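Type-iv like pilin ttha1219 (Thermus thermophilus, PDB 5G23) is a type IV-like pilin that probably takes part in the pilus machinery linked to DNA uptake in natural competence and resembles type II secretion pseudopilins. Local coordinates at residues B[95-107]-B[116-128]. Residues are numbered along the deposited sequence; the frame is centred on the assembly and turned at random.
Sequences EICGESMGEVRGT and LRWGACKGEGCAP
Gly106 and Cys121 form a hydrogen-bonded pair near the open end of the antiparallel hairpin of strands 104-112 and 115-122, a worked example of a disulfide packed against a glycine of the partner strand. Gly106 N donates almost straight to Cys121 O (2.8 Å, 173°), and Cys121 N answers to Gly106 O. Over Gly106 lies the Cys121–Cys126 disulfide, with Cys121 SG 3.8 Å from Gly106 CA; a beta carbon on that glycine would collide with both sulfurs. The sheet's other face carries Arg105, whose chain bends at chi3 (63°) to lay the guanidinium over Cys121 O, while NH1 donates in its own plane to Ser100 OG at 3.0 Å. Were Arg105 cut back to alanine, Ser100 OG would probably lose this donor, and the cover over Cys121 O would go with it. Farther along, the indole edge of Trp118 gives NE1 to Thr107 OG1 (2.9 Å), an oxygen that is also hydrogen-bonded to Glu59 OE2 of helix 44-61. At the open end, beyond the last strand pairs, the contact is looser and more exposed: extended Lys122 reaches Glu99 O with NZ (3.1 Å), and a water links Val104 N to Glu124 OE2. Within the pilin fold, strand 104-112 is flanked by strand 82-88 and strand 115-122 by strand 132-134; helix 44-61 meets Trp118 through Glu59, and Arg58 of the second subunit packs on the same indole.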
ATOM      1  N   GLU B  95     -10.049   4.115  -2.655  1.00 32.19           N
ATOM      2  CA  GLU B  95      -9.769   5.487  -2.369  1.00 31.53           C
ATOM      3  C   GLU B  95      -9.644   6.338  -3.628  1.00 31.90           C
ATOM      4  O   GLU B  95     -10.184   7.423  -3.689  1.00 31.25           O
ATOM      5  CB  GLU B  95      -8.445   5.591  -1.590  1.00 31.00           C
ATOM      6  CG  GLU B  95      -8.279   6.892  -0.854  1.00 30.58           C
ATOM      7  CD  GLU B  95      -6.903   7.109  -0.265  1.00 30.48           C
ATOM      8  OE1 GLU B  95      -6.021   6.195  -0.445  1.00 29.46           O
ATOM      9  OE2 GLU B  95      -6.740   8.150   0.426  1.00 29.32           O
ATOM     10  N   ILE B  96      -8.866   5.854  -4.599  1.00 32.59           N
ATOM     11  CA  ILE B  96      -8.586   6.613  -5.821  1.00 36.13           C
ATOM     12  C   ILE B  96      -9.865   6.877  -6.621  1.00 35.51           C
ATOM     13  O   ILE B  96      -9.927   7.864  -7.322  1.00 36.61           O
ATOM     14  CB  ILE B  96      -7.536   5.893  -6.721  1.00 37.28           C
ATOM     15  CG1 ILE B  96      -6.989   6.910  -7.758  1.00 41.63           C
ATOM     16  CG2 ILE B  96      -8.158   4.641  -7.355  1.00 38.12           C
ATOM     17  CD1 ILE B  96      -5.919   7.833  -7.198  1.00 44.45           C
ATOM     18  N   CYS B  97     -10.879   6.007  -6.476  1.00 35.62           N
ATOM     19  CA  CYS B  97     -12.199   6.175  -7.084  1.00 34.79           C
ATOM     20  C   CYS B  97     -13.038   7.258  -6.449  1.00 36.01           C
ATOM     21  O   CYS B  97     -14.044   7.607  -6.982  1.00 35.69           O
ATOM     22  CB  CYS B  97     -13.020   4.867  -7.025  1.00 34.86           C
ATOM     23  SG  CYS B  97     -12.320   3.602  -8.100  1.00 35.50           S
ATOM     24  N   GLY B  98     -12.654   7.756  -5.286  1.00 36.57           N
ATOM     25  CA  GLY B  98     -13.351   8.863  -4.644  1.00 38.95           C
ATOM     26  C   GLY B  98     -14.195   9.856  -5.439  1.00 42.16           C
ATOM     27  O   GLY B  98     -15.299  10.186  -5.007  1.00 42.97           O
ATOM     28  N   GLU B  99     -13.678  10.348  -6.577  1.00 41.67           N
ATOM     29  CA  GLU B  99     -14.408  11.263  -7.473  1.00 44.70           C
ATOM     30  C   GLU B  99     -14.757  10.652  -8.875  1.00 42.81           C
ATOM     31  O   GLU B  99     -15.062  11.385  -9.837  1.00 43.14           O
ATOM     32  CB  GLU B  99     -13.588  12.539  -7.675  1.00 48.34           C
ATOM     33  CG  GLU B  99     -12.960  13.143  -6.416  1.00 51.51           C
ATOM     34  CD  GLU B  99     -11.897  14.157  -6.803  1.00 55.47           C
ATOM     35  OE1 GLU B  99     -11.360  14.012  -7.925  1.00 56.38           O
ATOM     36  OE2 GLU B  99     -11.615  15.097  -6.014  1.00 60.69           O
ATOM     37  N   SER B 100     -14.775   9.330  -8.980  1.00 38.27           N
ATOM     38  CA  SER B 100     -14.905   8.709 -10.289  1.00 38.27           C
ATOM     39  C   SER B 100     -15.957   7.639 -10.265  1.00 38.50           C
ATOM     40  O   SER B 100     -15.870   6.687 -11.052  1.00 34.83           O
ATOM     41  CB  SER B 100     -13.576   8.121 -10.766  1.00 36.69           C
ATOM     42  OG  SER B 100     -12.504   9.012 -10.577  1.00 36.59           O
ATOM     43  N   MET B 101     -16.958   7.800  -9.396  1.00 40.33           N
ATOM     44  CA  MET B 101     -18.075   6.852  -9.318  1.00 44.25           C
ATOM     45  C   MET B 101     -18.718   6.540 -10.709  1.00 42.82           C
ATOM     46  O   MET B 101     -19.115   7.448 -11.449  1.00 43.69           O
ATOM     47  CB  MET B 101     -19.109   7.399  -8.331  1.00 50.66           C
ATOM     48  CG  MET B 101     -18.558   7.546  -6.908  1.00 58.12           C
ATOM     49  SD  MET B 101     -18.074   9.229  -6.408  1.00 67.18           S
ATOM     50  CE  MET B 101     -18.118   9.116  -4.608  1.00 66.49           C
ATOM     51  N   GLY B 102     -18.783   5.256 -11.075  1.00 39.20           N
ATOM     52  CA  GLY B 102     -19.295   4.843 -12.391  1.00 39.06           C
ATOM     53  C   GLY B 102     -18.444   5.240 -13.579  1.00 38.08           C
ATOM     54  O   GLY B 102     -18.896   5.247 -14.727  1.00 41.44           O
ATOM     55  N   GLU B 103     -17.212   5.597 -13.296  1.00 36.38           N
ATOM     56  CA  GLU B 103     -16.233   6.008 -14.323  1.00 35.26           C
ATOM     57  C   GLU B 103     -14.989   5.106 -14.342  1.00 32.90           C
ATOM     58  O   GLU B 103     -14.556   4.586 -13.311  1.00 30.07           O
ATOM     59  CB  GLU B 103     -15.892   7.484 -14.082  1.00 36.00           C
ATOM     60  CG  GLU B 103     -17.066   8.357 -14.483  1.00 39.43           C
ATOM     61  CD  GLU B 103     -16.938   9.820 -14.036  1.00 42.49           C
ATOM     62  OE1 GLU B 103     -15.955  10.180 -13.305  1.00 42.36           O
ATOM     63  OE2 GLU B 103     -17.862  10.597 -14.419  1.00 46.57           O
ATOM     64  N   VAL B 104     -14.361   5.036 -15.508  1.00 30.71           N
ATOM     65  CA  VAL B 104     -13.163   4.213 -15.693  1.00 28.59           C
ATOM     66  C   VAL B 104     -11.923   4.910 -15.176  1.00 27.20           C
ATOM     67  O   VAL B 104     -11.725   6.119 -15.395  1.00 26.80           O
ATOM     68  CB  VAL B 104     -12.969   3.951 -17.209  1.00 28.82           C
ATOM     69  CG1 VAL B 104     -11.744   3.089 -17.452  1.00 28.76           C
ATOM     70  CG2 VAL B 104     -14.171   3.276 -17.790  1.00 30.46           C
ATOM     71  N   ARG B 105     -11.060   4.168 -14.481  1.00 24.70           N
ATOM     72  CA  ARG B 105      -9.789   4.661 -14.046  1.00 24.21           C
ATOM     73  C   ARG B 105      -8.662   3.755 -14.562  1.00 21.09           C
ATOM     74  O   ARG B 105      -8.880   2.593 -14.792  1.00 20.51           O
ATOM     75  CB  ARG B 105      -9.729   4.669 -12.559  1.00 25.27           C
ATOM     76  CG  ARG B 105     -10.637   5.814 -12.102  1.00 29.17           C
ATOM     77  CD  ARG B 105     -10.240   6.339 -10.751  1.00 29.63           C
ATOM     78  NE  ARG B 105      -8.900   6.874 -10.877  1.00 30.29           N
ATOM     79  CZ  ARG B 105      -8.625   8.157 -11.043  1.00 31.51           C
ATOM     80  NH1 ARG B 105      -9.600   9.051 -11.110  1.00 31.55           N
ATOM     81  NH2 ARG B 105      -7.347   8.519 -11.129  1.00 31.13           N
ATOM     82  N   GLY B 106      -7.499   4.345 -14.766  1.00 19.53           N
ATOM     83  CA  GLY B 106      -6.305   3.629 -15.159  1.00 18.69           C
ATOM     84  C   GLY B 106      -5.239   3.691 -14.090  1.00 17.73           C
ATOM     85  O   GLY B 106      -5.159   4.613 -13.269  1.00 17.51           O
ATOM     86  N   THR B 107      -4.345   2.743 -14.186  1.00 17.89           N
ATOM     87  CA  THR B 107      -3.241   2.621 -13.298  1.00 17.64           C
ATOM     88  C   THR B 107      -2.073   2.041 -14.058  1.00 17.04           C
ATOM     89  O   THR B 107      -2.251   1.181 -14.941  1.00 16.93           O
ATOM     90  CB  THR B 107      -3.653   1.750 -12.071  1.00 19.25           C
ATOM     91  OG1 THR B 107      -2.654   1.890 -11.046  1.00 20.62           O
ATOM     92  CG2 THR B 107      -3.823   0.274 -12.433  1.00 19.35           C
ATOM     93  N   LEU B 116      11.006   2.130  -9.062  1.00 17.81           N
ATOM     94  CA  LEU B 116       9.723   1.763  -9.448  1.00 17.51           C
ATOM     95  C   LEU B 116       8.826   3.006  -9.261  1.00 17.62           C
ATOM     96  O   LEU B 116       8.847   3.604  -8.222  1.00 16.25           O
ATOM     97  CB  LEU B 116       9.229   0.582  -8.597  1.00 17.67           C
ATOM     98  CG  LEU B 116       7.806   0.066  -8.834  1.00 17.73           C
ATOM     99  CD1 LEU B 116       7.639  -0.588 -10.179  1.00 18.11           C
ATOM    100  CD2 LEU B 116       7.437  -0.914  -7.724  1.00 17.51           C
ATOM    101  N   ARG B 117       8.031   3.301 -10.268  1.00 17.27           N
ATOM    102  CA  ARG B 117       7.109   4.418 -10.296  1.00 18.45           C
ATOM    103  C   ARG B 117       5.680   4.039 -10.672  1.00 17.66           C
ATOM    104  O   ARG B 117       5.431   3.002 -11.283  1.00 16.51           O
ATOM    105  CB  ARG B 117       7.626   5.473 -11.259  1.00 22.18           C
ATOM    106  CG  ARG B 117       8.977   6.074 -10.881  1.00 24.91           C
ATOM    107  CD  ARG B 117       9.296   7.237 -11.828  1.00 29.12           C
ATOM    108  NE  ARG B 117      10.519   7.915 -11.472  1.00 34.50           N
ATOM    109  CZ  ARG B 117      11.746   7.442 -11.761  1.00 40.30           C
ATOM    110  NH1 ARG B 117      11.905   6.273 -12.426  1.00 42.05           N
ATOM    111  NH2 ARG B 117      12.828   8.100 -11.370  1.00 40.84           N
ATOM    112  N   TRP B 118       4.739   4.864 -10.247  1.00 17.37           N
ATOM    113  CA  TRP B 118       3.346   4.642 -10.428  1.00 17.28           C
ATOM    114  C   TRP B 118       2.649   5.833 -11.016  1.00 17.84           C
ATOM    115  O   TRP B 118       3.010   7.017 -10.700  1.00 18.38           O
ATOM    116  CB  TRP B 118       2.709   4.364  -9.048  1.00 18.31           C
ATOM    117  CG  TRP B 118       1.201   4.255  -9.063  1.00 20.35           C
ATOM    118  CD1 TRP B 118       0.412   3.332  -9.740  1.00 21.30           C
ATOM    119  CD2 TRP B 118       0.283   5.112  -8.379  1.00 23.39           C
ATOM    120  NE1 TRP B 118      -0.917   3.536  -9.468  1.00 22.06           N
ATOM    121  CE2 TRP B 118      -1.029   4.626  -8.647  1.00 22.94           C
ATOM    122  CE3 TRP B 118       0.447   6.200  -7.507  1.00 25.54           C
ATOM    123  CZ2 TRP B 118      -2.172   5.246  -8.154  1.00 25.43           C
ATOM    124  CZ3 TRP B 118      -0.740   6.824  -6.970  1.00 27.16           C
ATOM    125  CH2 TRP B 118      -2.009   6.333  -7.315  1.00 26.51           C
ATOM    126  N   GLY B 119       1.645   5.598 -11.839  1.00 17.11           N
ATOM    127  CA  GLY B 119       0.716   6.690 -12.209  1.00 18.48           C
ATOM    128  C   GLY B 119      -0.727   6.255 -12.373  1.00 18.16           C
ATOM    129  O   GLY B 119      -1.022   5.056 -12.424  1.00 16.99           O
ATOM    130  N   ALA B 120      -1.622   7.232 -12.337  1.00 18.01           N
ATOM    131  CA  ALA B 120      -3.026   7.023 -12.366  1.00 19.35           C
ATOM    132  C   ALA B 120      -3.731   8.016 -13.276  1.00 19.37           C
ATOM    133  O   ALA B 120      -3.276   9.128 -13.418  1.00 20.25           O
ATOM    134  CB  ALA B 120      -3.613   7.154 -10.970  1.00 20.71           C
ATOM    135  N   CYS B 121      -4.847   7.629 -13.838  1.00 19.45           N
ATOM    136  CA  CYS B 121      -5.586   8.503 -14.714  1.00 21.14           C
ATOM    137  C   CYS B 121      -7.019   8.163 -14.694  1.00 20.98           C
ATOM    138  O   CYS B 121      -7.448   7.107 -14.221  1.00 21.05           O
ATOM    139  CB  CYS B 121      -5.022   8.403 -16.180  1.00 21.45           C
ATOM    140  SG  CYS B 121      -5.079   6.735 -16.882  1.00 19.80           S
ATOM    141  N   LYS B 122      -7.794   9.044 -15.241  1.00 21.90           N
ATOM    142  CA  LYS B 122      -9.208   8.830 -15.390  1.00 23.44           C
ATOM    143  C   LYS B 122      -9.619   8.830 -16.860  1.00 23.61           C
ATOM    144  O   LYS B 122      -9.123   9.619 -17.641  1.00 22.45           O
ATOM    145  CB  LYS B 122      -9.915   9.949 -14.661  1.00 25.57           C
ATOM    146  CG  LYS B 122     -11.371   9.690 -14.452  1.00 28.33           C
ATOM    147  CD  LYS B 122     -11.997  10.959 -13.870  1.00 31.22           C
ATOM    148  CE  LYS B 122     -13.475  10.919 -13.837  1.00 32.84           C
ATOM    149  NZ  LYS B 122     -13.845  11.805 -12.695  1.00 34.77           N
ATOM    150  N   GLY B 123     -10.543   7.972 -17.197  1.00 24.08           N
ATOM    151  CA  GLY B 123     -11.139   7.963 -18.535  1.00 26.93           C
ATOM    152  C   GLY B 123     -10.844   6.676 -19.245  1.00 27.66           C
ATOM    153  O   GLY B 123      -9.798   6.086 -19.077  1.00 26.59           O
ATOM    154  N   GLU B 124     -11.777   6.221 -20.053  1.00 31.11           N
ATOM    155  CA  GLU B 124     -11.559   5.062 -20.884  1.00 32.95           C
ATOM    156  C   GLU B 124     -10.267   5.194 -21.704  1.00 29.77           C
ATOM    157  O   GLU B 124     -10.080   6.197 -22.369  1.00 29.97           O
ATOM    158  CB  GLU B 124     -12.723   4.936 -21.835  1.00 39.07           C
ATOM    159  CG  GLU B 124     -14.116   4.754 -21.224  1.00 46.21           C
ATOM    160  CD  GLU B 124     -14.709   6.021 -20.525  1.00 52.38           C
ATOM    161  OE1 GLU B 124     -14.238   7.187 -20.736  1.00 55.79           O
ATOM    162  OE2 GLU B 124     -15.684   5.856 -19.755  1.00 60.53           O
ATOM    163  N   GLY B 125      -9.380   4.214 -21.629  1.00 28.47           N
ATOM    164  CA  GLY B 125      -8.091   4.211 -22.367  1.00 27.93           C
ATOM    165  C   GLY B 125      -7.087   5.273 -21.959  1.00 26.30           C
ATOM    166  O   GLY B 125      -6.149   5.593 -22.733  1.00 24.67           O
ATOM    167  N   CYS B 126      -7.275   5.886 -20.784  1.00 24.09           N
ATOM    168  CA  CYS B 126      -6.357   6.966 -20.392  1.00 22.65           C
ATOM    169  C   CYS B 126      -5.006   6.392 -20.226  1.00 21.48           C
ATOM    170  O   CYS B 126      -4.839   5.195 -19.855  1.00 20.37           O
ATOM    171  CB  CYS B 126      -6.834   7.655 -19.102  1.00 22.67           C
ATOM    172  SG  CYS B 126      -6.934   6.586 -17.645  1.00 21.23           S
ATOM    173  N   ALA B 127      -3.986   7.188 -20.568  1.00 21.60           N
ATOM    174  CA  ALA B 127      -2.612   6.725 -20.438  1.00 22.10           C
ATOM    175  C   ALA B 127      -2.087   7.200 -19.102  1.00 22.74           C
ATOM    176  O   ALA B 127      -1.921   8.387 -18.920  1.00 23.87           O
ATOM    177  CB  ALA B 127      -1.752   7.297 -21.585  1.00 22.74           C
ATOM    178  N   PRO B 128      -1.795   6.297 -18.165  1.00 23.05           N
ATOM    179  CA  PRO B 128      -1.217   6.831 -16.925  1.00 24.14           C
ATOM    180  C   PRO B 128       0.197   7.416 -17.094  1.00 24.46           C
ATOM    181  O   PRO B 128       1.008   6.818 -17.751  1.00 24.53           O
ATOM    182  CB  PRO B 128      -1.169   5.618 -16.002  1.00 24.17           C
ATOM    183  CG  PRO B 128      -1.700   4.425 -16.756  1.00 24.56           C
ATOM    184  CD  PRO B 128      -2.005   4.847 -18.174  1.00 24.00           C
TER
HETATM  185  O   HOH W   1     -14.815   7.453 -17.369  1.00 41.49           O